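Local coordinates for protein Adp-heptose LPS heptosyltransferase II (Escherichia coli, PDB 1PSW) that catalyses the transfer of the second heptose from ADP-L-glycero-D-manno-heptose onto the heptosyl-Kdo2-lipid A inner core of lipopolysaccharide, at residues F174-E179 with G213-L218; P181-C186 with K207-E212. All blocks are in the same frame, centred on the assembly; numbering follows the deposited sequence.

How the contacts relate
Both contacts belong to the Rossmann-like domain built on the parallel sheet that includes strands 182-186 and 215-218, the second such sheet of this GT-B enzyme. Their centres lie about 9 Å apart, on opposite faces of the sheet: Gln215 and Val217 in contact 1 point to one side, Ile183 and Phe185 in contact 2 to the other. Probable hydrogen bonds join the two strands, Val217 O to Phe185 N at 2.8 Å and Gln215 O to Ile183 N at 2.9 Å. Along the chain, contact 2 is nested inside the loop closed by contact 1. Both centres lie about 22-23 Å from the chain's centre, whereas GT-B active sites generally lie in the cleft between the domains.

Contact 1 of 2, residues F174-E179 with G213-L218; sequences FSLSSE and GYQVVL
Gln215, on strand 215-218 of a Rossmann-like parallel sheet in this GT-B enzyme, reaches across to Ser177 in the loop that leads from helix 164-173 to strand 182-186. The polar part of the contact rests on its side-chain amide. Gln215 NE2 donates to Ser177 O at 2.7 Å with an N-H...O angle of 149°; the acceptor lies almost in the amide plane, whereas the donor is tilted 26° from the carbonyl plane of Ser177. A second carbonyl, that of Arg180, also accepts from NE2. The other end of the amide is tied by water: Gln215 OE1 takes a hydrogen from water 1 at 2.7 Å, and this water accepts from Ser177 N at 3.0 Å. Direct and bridged bonds thus grip both ends of the amide, which fixes its flip. CG sits between the backbone N and the carbonyl carbon (chi1 65°), and the extended chain beyond it carries the amide out to the loop. A leucine here would probably leave the carbonyls of Ser177 and Arg180 without this amide donor and the bridging water without its acceptor, so that the loop around Ser177 would be held less firmly.

The apolar part is slighter. Leu176 and Val217 meet through single methyls, Leu176 CD2 to Val217 CG2 at 4.2 Å, their side chains slanting past each other. The same Leu176 CD2 stands 4.2 Å from Gln215 OE1, so it flanks the polar group as well. Farther round, Leu176 packs on Leu258 of helix 252-260 and on Arg244 of strand 243-245, which places it in the layer between sheet and helix.

Within the loop, Ser177 forms an ST turn, its OG accepting from the backbone N of Glu179 at 3.0 Å.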
loop_
_atom_site.group_PDB
_atom_site.type_symbol
_atom_site.label_atom_id
_atom_site.label_comp_id
_atom_site.label_asym_id
_atom_site.label_seq_id
_atom_site.Cartn_x
_atom_site.Cartn_y
_atom_site.Cartn_z
ATOM N N PHE A 174 6.755 -5.889 20.106
ATOM C CA PHE A 174 6.645 -4.449 20.213
ATOM C C PHE A 174 6.046 -3.978 21.536
ATOM O O PHE A 174 5.523 -2.872 21.649
ATOM C CB PHE A 174 5.894 -3.917 18.991
ATOM C CG PHE A 174 6.745 -3.889 17.758
ATOM C CD1 PHE A 174 7.637 -2.841 17.552
ATOM C CD2 PHE A 174 6.745 -4.960 16.864
ATOM C CE1 PHE A 174 8.521 -2.861 16.475
ATOM C CE2 PHE A 174 7.625 -4.989 15.783
ATOM C CZ PHE A 174 8.515 -3.942 15.593
ATOM N N SER A 175 6.151 -4.844 22.542
ATOM C CA SER A 175 5.684 -4.547 23.889
ATOM C C SER A 175 4.240 -4.088 23.985
ATOM O O SER A 175 3.921 -3.181 24.757
ATOM C CB SER A 175 6.590 -3.492 24.520
ATOM O OG SER A 175 7.930 -3.934 24.546
ATOM N N LEU A 176 3.373 -4.716 23.202
ATOM C CA LEU A 176 1.964 -4.371 23.222
ATOM C C LEU A 176 1.214 -5.309 24.153
ATOM O O LEU A 176 1.475 -6.513 24.181
ATOM C CB LEU A 176 1.372 -4.457 21.814
ATOM C CG LEU A 176 1.927 -3.445 20.812
ATOM C CD1 LEU A 176 1.342 -3.706 19.430
ATOM C CD2 LEU A 176 1.590 -2.034 21.278
ATOM N N SER A 177 0.284 -4.744 24.915
ATOM C CA SER A 177 -0.523 -5.507 25.857
ATOM C C SER A 177 -1.726 -6.154 25.183
ATOM O O SER A 177 -2.324 -5.572 24.279
ATOM C CB SER A 177 -1.018 -4.593 26.978
ATOM O OG SER A 177 -1.952 -5.275 27.803
ATOM N N SER A 178 -2.085 -7.355 25.628
ATOM C CA SER A 178 -3.239 -8.054 25.074
ATOM C C SER A 178 -4.456 -7.791 25.957
ATOM O O SER A 178 -5.534 -8.328 25.712
ATOM C CB SER A 178 -2.982 -9.562 25.016
ATOM O OG SER A 178 -1.810 -9.863 24.270
ATOM N N GLU A 179 -4.280 -6.966 26.986
ATOM C CA GLU A 179 -5.373 -6.657 27.899
ATOM C C GLU A 179 -6.455 -5.756 27.295
ATOM O O GLU A 179 -7.499 -5.539 27.910
ATOM C CB GLU A 179 -4.820 -6.034 29.189
ATOM C CG GLU A 179 -4.052 -7.018 30.080
ATOM C CD GLU A 179 -3.492 -6.375 31.344
ATOM O OE1 GLU A 179 -4.273 -5.760 32.100
ATOM O OE2 GLU A 179 -2.268 -6.488 31.589
ATOM N N GLY A 213 -12.344 1.825 26.027
ATOM C CA GLY A 213 -11.743 0.541 26.353
ATOM C C GLY A 213 -10.743 0.010 25.337
ATOM O O GLY A 213 -10.308 -1.134 25.442
ATOM N N TYR A 214 -10.374 0.832 24.360
ATOM C CA TYR A 214 -9.411 0.433 23.339
ATOM C C TYR A 214 -8.031 1.012 23.643
ATOM O O TYR A 214 -7.882 1.860 24.523
ATOM C CB TYR A 214 -9.864 0.945 21.959
ATOM C CG TYR A 214 -11.093 0.263 21.400
ATOM C CD1 TYR A 214 -10.987 -0.949 20.710
ATOM C CD2 TYR A 214 -12.367 0.814 21.576
ATOM C CE1 TYR A 214 -12.118 -1.595 20.214
ATOM C CE2 TYR A 214 -13.503 0.173 21.081
ATOM C CZ TYR A 214 -13.370 -1.029 20.405
ATOM O OH TYR A 214 -14.482 -1.676 19.924
ATOM N N GLN A 215 -7.018 0.524 22.931
ATOM C CA GLN A 215 -5.671 1.066 23.046
ATOM C C GLN A 215 -5.358 1.491 21.613
ATOM O O GLN A 215 -5.925 0.946 20.665
ATOM C CB GLN A 215 -4.664 0.027 23.551
ATOM C CG GLN A 215 -4.399 -1.154 22.633
ATOM C CD GLN A 215 -3.263 -2.018 23.150
ATOM O OE1 GLN A 215 -2.122 -1.563 23.244
ATOM N NE2 GLN A 215 -3.568 -3.265 23.498
ATOM N N VAL A 216 -4.472 2.464 21.451
ATOM C CA VAL A 216 -4.141 2.975 20.127
ATOM C C VAL A 216 -2.683 2.719 19.762
ATOM O O VAL A 216 -1.796 2.732 20.619
ATOM C CB VAL A 216 -4.451 4.501 20.061
ATOM C CG1 VAL A 216 -4.008 5.095 18.729
ATOM C CG2 VAL A 216 -5.946 4.717 20.270
ATOM N N VAL A 217 -2.453 2.456 18.480
ATOM C CA VAL A 217 -1.116 2.219 17.967
ATOM C C VAL A 217 -0.961 3.078 16.723
ATOM O O VAL A 217 -1.816 3.061 15.840
ATOM C CB VAL A 217 -0.909 0.730 17.587
ATOM C CG1 VAL A 217 0.515 0.510 17.087
ATOM C CG2 VAL A 217 -1.202 -0.165 18.782
ATOM N N LEU A 218 0.138 3.823 16.657
ATOM C CA LEU A 218 0.414 4.719 15.532
ATOM C C LEU A 218 1.436 4.067 14.615
ATOM O O LEU A 218 2.509 3.675 15.071
ATOM C CB LEU A 218 0.974 6.050 16.054
ATOM C CG LEU A 218 0.233 6.642 17.260
ATOM C CD1 LEU A 218 0.978 7.849 17.828
ATOM C CD2 LEU A 218 -1.186 7.037 16.838
HETATM O O HOH W 1 -0.039 -1.743 25.025
#

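Contact 2 of 2, residues P181-C186 with K207-E212; sequences PMIGFC and KQLIDE
Leu209, on helix 199-211, sets a single methyl against both Ile183 and Phe185 of strand 182-186. The two elements open a beta-alpha-beta unit of the Rossmann-like domain, in which the helix crosses over one face of the parallel sheet before the chain returns in strand 215-218. The CA atoms of Ile183 and Leu209 are 8.1 Å apart, so side chains alone bridge the layers, and no hydrogen bond spans the contact.

The tight part centres on Leu209 CD1. It lies 3.7 Å from Ile183 CG2, the branch that stands anti to the backbone N of Ile183, and 4.0 Å from Ile183 CB; the two side chains cross at nearly a right angle. Against Phe185 the same methyl comes to the rim of the ring, near its plane, 3.6 Å from Phe185 CZ and 3.7 Å from Phe185 CE1. The ring therefore offers its edge, not its face, and the two side chains approach from opposite directions. Tyr202, earlier in the helix, meets the Phe185 ring with planes at about 45°, while Val216 and Leu218 of strand 215-218 also touch it.

Beyond this one methyl, which carries the contact from the helix side, the packing thins quickly. Leu209 also touches Leu336 of the neighbouring helix 332-347, as do Gln208 and Glu212, and Glu212 OE2 bonds to Asn340 ND2. Asp211 is exposed to solvent and Lys207 partly so. In the backbone of 207-212, Glu212 N bonds to Leu209 O at 2.9 Å and only weakly to Gln208 O at 3.2 Å.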
loop_
_atom_site.group_PDB
_atom_site.type_symbol
_atom_site.label_atom_id
_atom_site.label_comp_id
_atom_site.label_asym_id
_atom_site.label_seq_id
_atom_site.Cartn_x
_atom_site.Cartn_y
_atom_site.Cartn_z
ATOM N N PRO A 181 -8.206 -4.416 23.206
ATOM C CA PRO A 181 -8.215 -4.446 21.739
ATOM C C PRO A 181 -7.538 -3.201 21.179
ATOM O O PRO A 181 -7.578 -2.136 21.797
ATOM C CB PRO A 181 -9.706 -4.525 21.401
ATOM C CG PRO A 181 -10.360 -3.845 22.568
ATOM C CD PRO A 181 -9.582 -4.408 23.734
HETATM N N MSE A 182 -6.931 -3.334 20.006
HETATM C CA MSE A 182 -6.211 -2.229 19.405
HETATM C C MSE A 182 -6.844 -1.581 18.190
HETATM O O MSE A 182 -7.444 -2.240 17.336
HETATM C CB MSE A 182 -4.809 -2.680 18.996
HETATM C CG MSE A 182 -4.134 -3.585 20.001
HETATM SE SE MSE A 182 -2.389 -4.159 19.390
HETATM C CE MSE A 182 -2.904 -5.218 17.898
ATOM N N ILE A 183 -6.676 -0.270 18.114
ATOM C CA ILE A 183 -7.145 0.505 16.979
ATOM C C ILE A 183 -5.841 1.078 16.433
ATOM O O ILE A 183 -5.004 1.567 17.195
ATOM C CB ILE A 183 -8.069 1.652 17.412
ATOM C CG1 ILE A 183 -9.348 1.081 18.054
ATOM C CG2 ILE A 183 -8.394 2.525 16.204
ATOM C CD1 ILE A 183 -10.250 0.331 17.082
ATOM N N GLY A 184 -5.646 0.990 15.125
ATOM C CA GLY A 184 -4.430 1.523 14.552
ATOM C C GLY A 184 -4.668 2.835 13.822
ATOM O O GLY A 184 -5.693 3.000 13.169
ATOM N N PHE A 185 -3.732 3.775 13.959
ATOM C CA PHE A 185 -3.799 5.077 13.284
ATOM C C PHE A 185 -2.607 5.177 12.330
ATOM O O PHE A 185 -1.513 4.722 12.651
ATOM C CB PHE A 185 -3.673 6.250 14.282
ATOM C CG PHE A 185 -4.875 6.474 15.170
ATOM C CD1 PHE A 185 -6.016 5.695 15.052
ATOM C CD2 PHE A 185 -4.853 7.492 16.128
ATOM C CE1 PHE A 185 -7.132 5.915 15.878
ATOM C CE2 PHE A 185 -5.953 7.725 16.960
ATOM C CZ PHE A 185 -7.095 6.933 16.831
ATOM N N CYS A 186 -2.816 5.784 11.168
ATOM C CA CYS A 186 -1.752 5.991 10.183
ATOM C C CYS A 186 -1.866 7.476 9.848
ATOM O O CYS A 186 -2.402 7.848 8.809
ATOM C CB CYS A 186 -2.001 5.147 8.932
ATOM S SG CYS A 186 -2.069 3.362 9.213
ATOM N N LYS A 207 -8.207 9.809 22.600
ATOM C CA LYS A 207 -8.755 9.976 23.946
ATOM C C LYS A 207 -10.121 9.313 24.033
ATOM O O LYS A 207 -10.442 8.637 25.013
ATOM C CB LYS A 207 -8.910 11.460 24.296
ATOM C CG LYS A 207 -7.612 12.220 24.342
ATOM C CD LYS A 207 -7.850 13.683 24.665
ATOM C CE LYS A 207 -6.541 14.442 24.648
ATOM N NZ LYS A 207 -6.722 15.910 24.797
ATOM N N GLN A 208 -10.929 9.521 23.002
ATOM C CA GLN A 208 -12.269 8.950 22.949
ATOM C C GLN A 208 -12.233 7.422 22.898
ATOM O O GLN A 208 -13.040 6.753 23.546
ATOM C CB GLN A 208 -13.006 9.470 21.715
ATOM C CG GLN A 208 -13.209 10.967 21.671
ATOM C CD GLN A 208 -14.312 11.437 22.589
ATOM O OE1 GLN A 208 -14.133 11.533 23.806
ATOM N NE2 GLN A 208 -15.478 11.709 22.013
ATOM N N LEU A 209 -11.310 6.879 22.107
ATOM C CA LEU A 209 -11.183 5.428 21.962
ATOM C C LEU A 209 -10.652 4.762 23.228
ATOM O O LEU A 209 -11.129 3.701 23.634
ATOM C CB LEU A 209 -10.282 5.088 20.766
ATOM C CG LEU A 209 -10.903 5.328 19.384
ATOM C CD1 LEU A 209 -9.859 5.151 18.278
ATOM C CD2 LEU A 209 -12.059 4.365 19.189
ATOM N N ILE A 210 -9.659 5.385 23.848
ATOM C CA ILE A 210 -9.087 4.853 25.075
ATOM C C ILE A 210 -10.168 4.856 26.151
ATOM O O ILE A 210 -10.227 3.969 27.006
ATOM C CB ILE A 210 -7.892 5.705 25.519
ATOM C CG1 ILE A 210 -6.748 5.508 24.518
ATOM C CG2 ILE A 210 -7.473 5.341 26.938
ATOM C CD1 ILE A 210 -5.593 6.456 24.695
ATOM N N ASP A 211 -11.041 5.853 26.094
ATOM C CA ASP A 211 -12.116 5.940 27.065
ATOM C C ASP A 211 -13.152 4.842 26.817
ATOM O O ASP A 211 -13.881 4.465 27.734
ATOM C CB ASP A 211 -12.776 7.316 27.009
ATOM C CG ASP A 211 -13.856 7.480 28.056
ATOM O OD1 ASP A 211 -13.548 7.333 29.260
ATOM O OD2 ASP A 211 -15.016 7.754 27.678
ATOM N N GLU A 212 -13.214 4.332 25.586
ATOM C CA GLU A 212 -14.151 3.261 25.243
ATOM C C GLU A 212 -13.582 1.878 25.549
ATOM O O GLU A 212 -14.247 0.867 25.329
ATOM C CB GLU A 212 -14.532 3.304 23.761
ATOM C CG GLU A 212 -15.388 4.479 23.356
ATOM C CD GLU A 212 -15.876 4.378 21.920
ATOM O OE1 GLU A 212 -15.486 3.429 21.205
ATOM O OE2 GLU A 212 -16.659 5.253 21.499
#